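Local coordinates for protein probable enoyl-CoA hydratase/isomerase (Pseudomonas aeruginosa, PDB 7BOR) that binds coenzyme A and belongs to the crotonase family, in which it probably acts as a delta(3)-delta(2)-enoyl-CoA isomerase, at residues 50-55 / 96-101; 107-112 / 125-130. One frame throughout, in Å; residues are numbered along the deposited sequence.

In the fold
Contact 1 (50-55 / 96-101) closes before contact 2 (107-112 / 125-130) opens along the chain, and their centres lie about 15 Å apart. Contact 1 pairs two neighbouring parallel strands, 50-54 and 95-99, inside the larger of the two sheets. Contact 2 sets the short helix 106-109 and the turn after it against strand 124-126 of the small sheet, whose other strands are 102-104 and 163-164. Leu111 joins the two: its CD2 packs on Ala97 CB at 3.5 Å and on Val99 as well. The main sheet of the crotonase fold thus meets the 3-10 turn of segment 107-112, against which segment 125-130 packs; that segment supplies Pro128 and Phe129 to the coenzyme A pocket.

Contact 1 of 2, residues 50-55 / 96-101; sequences VVLITG and IAAVNG
Ile96 meets strand 50-54 at both ends of its backbone, in a parallel pairing within the main sheet of the crotonase fold. Its N-H goes to Val51 O (N to O 2.8 Å), and its carbonyl O takes the N-H of Ile53 at 2.7 Å, so Leu52 is straddled by the two bonds. Ile53 then uses its other backbone end, its O accepting the N-H of Ala98 at 2.9 Å from N. The strands run at 22° to each other, their axes approaching to 4.6 Å. Between these bonds the carbonyls also receive CA-H groups, the shortest of these contacts being Leu52 CA to Ile96 O at 3.2 Å.

Ile96, which gives up the most surface here, shares a face of the sheet with Leu52, Thr54 and Ala98. Its CG1 branch lies beside its own backbone N and opposite the carbonyl carbon (chi1 -60°), and this carries CD1 back toward the start of the other strand, where it meets Val50 CG1 at 4.0 Å. Ile53 and Ala97 point to the other face, where Ala97 packs on Leu111. Helix 182-196 lies over the first face, with Phe195 against Val50 and Leu185 against Thr54.

Ala98 takes the second largest share. Its methyl sits beside Thr54 CB and OG1. Where the strands end, a water accepts from Gly55 N and Asn100 N and lies 3.0 Å from Ala98 O, to which it may donate, and Thr54 OG1 donates to Ala98 O at 3.0 Å, tilted 27° from the carbonyl plane.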
# COMPACT_ATOMS: atom_id res chain seq x y z
N VAL A 50 4.07 -9.41 14.01
CA VAL A 50 3.75 -9.31 12.59
C VAL A 50 2.48 -8.47 12.42
O VAL A 50 1.52 -8.61 13.19
CB VAL A 50 3.58 -10.71 11.96
CG1 VAL A 50 3.27 -10.62 10.49
CG2 VAL A 50 4.83 -11.57 12.20
N VAL A 51 2.46 -7.65 11.37
CA VAL A 51 1.25 -6.96 10.95
C VAL A 51 0.75 -7.53 9.64
O VAL A 51 1.54 -7.74 8.70
CB VAL A 51 1.48 -5.44 10.84
CG1 VAL A 51 0.29 -4.76 10.11
CG2 VAL A 51 1.71 -4.83 12.24
N LEU A 52 -0.56 -7.72 9.55
CA LEU A 52 -1.25 -8.08 8.33
C LEU A 52 -2.19 -6.96 7.89
O LEU A 52 -2.97 -6.44 8.70
CB LEU A 52 -2.01 -9.38 8.56
CG LEU A 52 -2.51 -10.12 7.35
CD1 LEU A 52 -2.46 -11.61 7.69
CD2 LEU A 52 -3.88 -9.64 7.06
N ILE A 53 -2.15 -6.61 6.61
CA ILE A 53 -3.06 -5.60 6.06
C ILE A 53 -3.96 -6.24 5.03
O ILE A 53 -3.48 -6.92 4.12
CB ILE A 53 -2.30 -4.44 5.40
CG1 ILE A 53 -1.37 -3.77 6.38
CG2 ILE A 53 -3.26 -3.33 4.94
CD1 ILE A 53 -0.50 -2.69 5.75
N THR A 54 -5.26 -5.94 5.10
CA THR A 54 -6.20 -6.52 4.16
C THR A 54 -7.49 -5.71 4.11
O THR A 54 -7.88 -5.07 5.09
CB THR A 54 -6.49 -7.99 4.57
OG1 THR A 54 -7.36 -8.60 3.64
CG2 THR A 54 -7.13 -8.05 5.95
N GLY A 55 -8.16 -5.76 2.97
CA GLY A 55 -9.51 -5.27 2.85
C GLY A 55 -10.59 -6.34 2.99
O GLY A 55 -11.77 -6.01 2.87
N ILE A 96 2.65 -7.94 6.17
CA ILE A 96 2.08 -8.83 5.14
C ILE A 96 0.78 -8.24 4.61
O ILE A 96 -0.11 -7.90 5.39
CB ILE A 96 1.84 -10.24 5.70
CG1 ILE A 96 3.16 -10.81 6.18
CG2 ILE A 96 1.20 -11.15 4.71
CD1 ILE A 96 3.05 -12.19 6.81
N ALA A 97 0.66 -8.16 3.29
CA ALA A 97 -0.58 -7.78 2.63
C ALA A 97 -1.32 -8.99 2.10
O ALA A 97 -0.71 -9.93 1.60
CB ALA A 97 -0.32 -6.83 1.45
N ALA A 98 -2.65 -8.91 2.16
CA ALA A 98 -3.58 -9.93 1.67
C ALA A 98 -4.61 -9.22 0.82
O ALA A 98 -5.49 -8.52 1.35
CB ALA A 98 -4.26 -10.67 2.81
N VAL A 99 -4.55 -9.41 -0.48
CA VAL A 99 -5.19 -8.53 -1.44
C VAL A 99 -6.21 -9.31 -2.22
O VAL A 99 -5.87 -10.31 -2.86
CB VAL A 99 -4.15 -7.89 -2.40
CG1 VAL A 99 -4.86 -6.96 -3.39
CG2 VAL A 99 -3.05 -7.16 -1.61
N ASN A 100 -7.44 -8.81 -2.24
CA ASN A 100 -8.49 -9.29 -3.13
C ASN A 100 -9.11 -8.10 -3.87
O ASN A 100 -9.14 -6.99 -3.35
CB ASN A 100 -9.59 -10.02 -2.32
CG ASN A 100 -9.25 -11.50 -2.05
OD1 ASN A 100 -9.21 -12.33 -2.96
ND2 ASN A 100 -9.01 -11.82 -0.81
N GLY A 101 -9.60 -8.34 -5.06
CA GLY A 101 -10.34 -7.33 -5.76
C GLY A 101 -9.45 -6.17 -6.19
O GLY A 101 -8.32 -6.37 -6.61
O HOH W 1 -8.23 -7.48 0.61

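Contact 2 of 2, residues 107-112 / 125-130. With COA (coenzyme A), chain C.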
# COMPACT_ATOMS: atom_id res chain seq x y z
N GLY A 107 -3.15 1.63 -3.24
CA GLY A 107 -3.50 0.22 -3.02
C GLY A 107 -2.44 -0.72 -3.57
O GLY A 107 -2.13 -1.76 -2.97
N THR A 108 -1.84 -0.35 -4.70
CA THR A 108 -0.71 -1.10 -5.24
C THR A 108 0.60 -0.62 -4.67
O THR A 108 1.42 -1.44 -4.25
CB THR A 108 -0.71 -0.99 -6.77
OG1 THR A 108 -1.81 -1.74 -7.27
CG2 THR A 108 0.60 -1.51 -7.37
N THR A 109 0.83 0.70 -4.60
CA THR A 109 2.17 1.11 -4.22
C THR A 109 2.50 0.72 -2.78
O THR A 109 3.68 0.57 -2.46
CB THR A 109 2.40 2.64 -4.44
OG1 THR A 109 1.52 3.39 -3.62
CG2 THR A 109 2.22 2.99 -5.88
N LEU A 110 1.52 0.62 -1.88
CA LEU A 110 1.90 0.31 -0.51
C LEU A 110 2.44 -1.11 -0.42
O LEU A 110 3.27 -1.42 0.46
CB LEU A 110 0.74 0.49 0.43
CG LEU A 110 -0.42 -0.51 0.40
CD1 LEU A 110 -0.09 -1.71 1.35
CD2 LEU A 110 -1.73 0.19 0.76
N LEU A 111 2.01 -1.97 -1.35
CA LEU A 111 2.52 -3.33 -1.44
C LEU A 111 4.01 -3.35 -1.70
O LEU A 111 4.69 -4.33 -1.35
CB LEU A 111 1.79 -4.05 -2.58
CG LEU A 111 0.25 -4.06 -2.59
CD1 LEU A 111 -0.32 -4.79 -3.77
CD2 LEU A 111 -0.23 -4.64 -1.27
N LEU A 112 4.55 -2.30 -2.31
CA LEU A 112 5.99 -2.22 -2.50
C LEU A 112 6.77 -2.06 -1.20
O LEU A 112 7.99 -2.21 -1.21
CB LEU A 112 6.33 -1.07 -3.46
CG LEU A 112 5.60 -1.16 -4.78
CD1 LEU A 112 5.83 0.10 -5.60
CD2 LEU A 112 6.06 -2.41 -5.62
N LEU A 125 -5.06 -4.78 -10.07
CA LEU A 125 -4.10 -3.81 -9.56
C LEU A 125 -3.88 -2.73 -10.61
O LEU A 125 -3.66 -3.05 -11.78
CB LEU A 125 -2.78 -4.48 -9.23
CG LEU A 125 -2.76 -5.48 -8.09
CD1 LEU A 125 -3.20 -6.87 -8.66
CD2 LEU A 125 -1.43 -5.55 -7.35
N LYS A 126 -3.91 -1.45 -10.19
CA LYS A 126 -3.36 -0.46 -11.11
C LYS A 126 -2.91 0.82 -10.41
O LYS A 126 -3.31 1.12 -9.29
CB LYS A 126 -4.32 -0.12 -12.24
CG LYS A 126 -5.48 0.72 -11.96
CD LYS A 126 -6.13 1.11 -13.30
CE LYS A 126 -7.33 1.98 -13.05
NZ LYS A 126 -8.64 1.45 -13.57
N MET A 127 -2.13 1.60 -11.15
CA MET A 127 -1.58 2.88 -10.67
C MET A 127 -2.08 3.93 -11.64
O MET A 127 -1.45 4.20 -12.68
CB MET A 127 -0.06 2.81 -10.57
CG MET A 127 0.33 1.97 -9.37
SD MET A 127 2.04 1.40 -9.31
CE MET A 127 1.92 0.20 -10.66
N PRO A 128 -3.28 4.46 -11.41
CA PRO A 128 -3.93 5.26 -12.45
C PRO A 128 -3.51 6.74 -12.38
O PRO A 128 -4.25 7.60 -12.87
CB PRO A 128 -5.43 5.06 -12.14
CG PRO A 128 -5.49 4.95 -10.69
CD PRO A 128 -4.17 4.24 -10.27
N PHE A 129 -2.32 7.01 -11.79
CA PHE A 129 -1.97 8.39 -11.46
C PHE A 129 -2.03 9.27 -12.69
O PHE A 129 -2.74 10.28 -12.72
CB PHE A 129 -0.59 8.43 -10.85
CG PHE A 129 -0.46 7.59 -9.62
CD1 PHE A 129 -1.36 7.74 -8.55
CD2 PHE A 129 0.54 6.62 -9.53
CE1 PHE A 129 -1.26 6.94 -7.42
CE2 PHE A 129 0.65 5.83 -8.37
CZ PHE A 129 -0.28 5.98 -7.32
N VAL A 130 -1.36 8.83 -13.76
CA VAL A 130 -1.32 9.55 -15.02
C VAL A 130 -2.71 9.73 -15.63
O VAL A 130 -3.02 10.78 -16.22
CB VAL A 130 -0.36 8.79 -15.96
CG1 VAL A 130 -1.01 7.37 -16.43
CG2 VAL A 130 0.03 9.63 -17.10
N1A COA C . -12.66 7.81 -3.91
C2A COA C . -13.93 8.22 -3.62
N3A COA C . -15.01 7.42 -3.87
C4A COA C . -14.77 6.20 -4.38
C5A COA C . -13.52 5.77 -4.67
C6A COA C . -12.45 6.60 -4.43
N6A COA C . -11.03 6.30 -4.66
N7A COA C . -13.59 4.51 -5.19
C8A COA C . -14.89 4.14 -5.24
N9A COA C . -15.55 5.19 -4.76
C1B COA C . -17.02 5.09 -4.63
C2B COA C . -17.84 5.42 -5.98
O2B COA C . -17.80 6.89 -6.18
C3B COA C . -18.99 4.92 -5.66
O3B COA C . -19.72 5.81 -4.71
P3B COA C . -21.33 5.77 -4.54
O7A COA C . -21.85 4.34 -4.54
O8A COA C . -21.92 6.55 -5.68
O9A COA C . -21.64 6.38 -3.21
C4B COA C . -18.73 3.62 -4.86
O4B COA C . -17.36 3.90 -4.19
C5B COA C . -18.65 2.44 -5.64
O5B COA C . -17.54 2.62 -6.46
P1A COA C . -17.65 2.19 -8.03
O1A COA C . -16.57 2.85 -8.87
O2A COA C . -19.00 2.47 -8.65
O3A COA C . -17.46 0.55 -8.00
P2A COA C . -16.76 -0.16 -9.31
O4A COA C . -16.88 -1.67 -9.12
O5A COA C . -17.50 0.40 -10.49
O6A COA C . -15.18 0.33 -9.49
CBP COA C . -12.89 0.68 -8.88
CCP COA C . -14.18 -0.17 -8.58
CDP COA C . -11.89 0.55 -7.68
CEP COA C . -12.20 0.17 -10.18
CAP COA C . -13.44 2.13 -9.09
OAP COA C . -14.19 2.45 -7.96
C9P COA C . -12.34 3.18 -9.23
O9P COA C . -11.69 3.30 -10.22
N8P COA C . -12.17 4.06 -8.05
C7P COA C . -11.14 5.10 -8.02
C6P COA C . -9.72 4.50 -8.18
C5P COA C . -8.74 5.72 -8.10
O5P COA C . -8.61 6.49 -8.99
N4P COA C . -7.98 5.88 -6.88
C3P COA C . -7.10 7.01 -6.73
C2P COA C . -5.80 6.78 -7.46
S1P COA C . -4.85 8.28 -7.12
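Thr108 lays its methyl CG2 against the thioether of Met127, 3.8 Å from SD, with the two side chains crossing at about a right angle. With chi1 at -71°, CG2 stands opposite the backbone N, and OG1 swings to the other flank, where it rests 3.5 Å from Leu125 CB. That hydroxyl is hydrogen-bonded to Ala103 O of strand 102-104, while its flank touches the Leu125 methylene. Met127 SD is also touched by Thr109 CG2 at 3.8 Å, the two threonine methyls lying roughly at right angles as seen from the sulfur. The same Thr109 methyl meets the edge of the Phe129 ring, near its plane, 4.1 Å from CE2, while Thr109 OG1 is held by Glu137. Elsewhere on that ring's edge lies the coenzyme A thiol, with S1P 3.8 Å from Phe129 CD1; Pro128 CG packs on the neighbouring C2P. Further along the helical turn, Leu111 CD1 meets Leu125 CD2 at 3.8 Å.

Apolar packing thus joins helix 106-109 to strand 124-126 and the loop leading into the coenzyme A pocket, with Phe163 of strand 163-164 touching Thr108, Leu125 and Met127, and Leu144 of helix 140-148 against Met127.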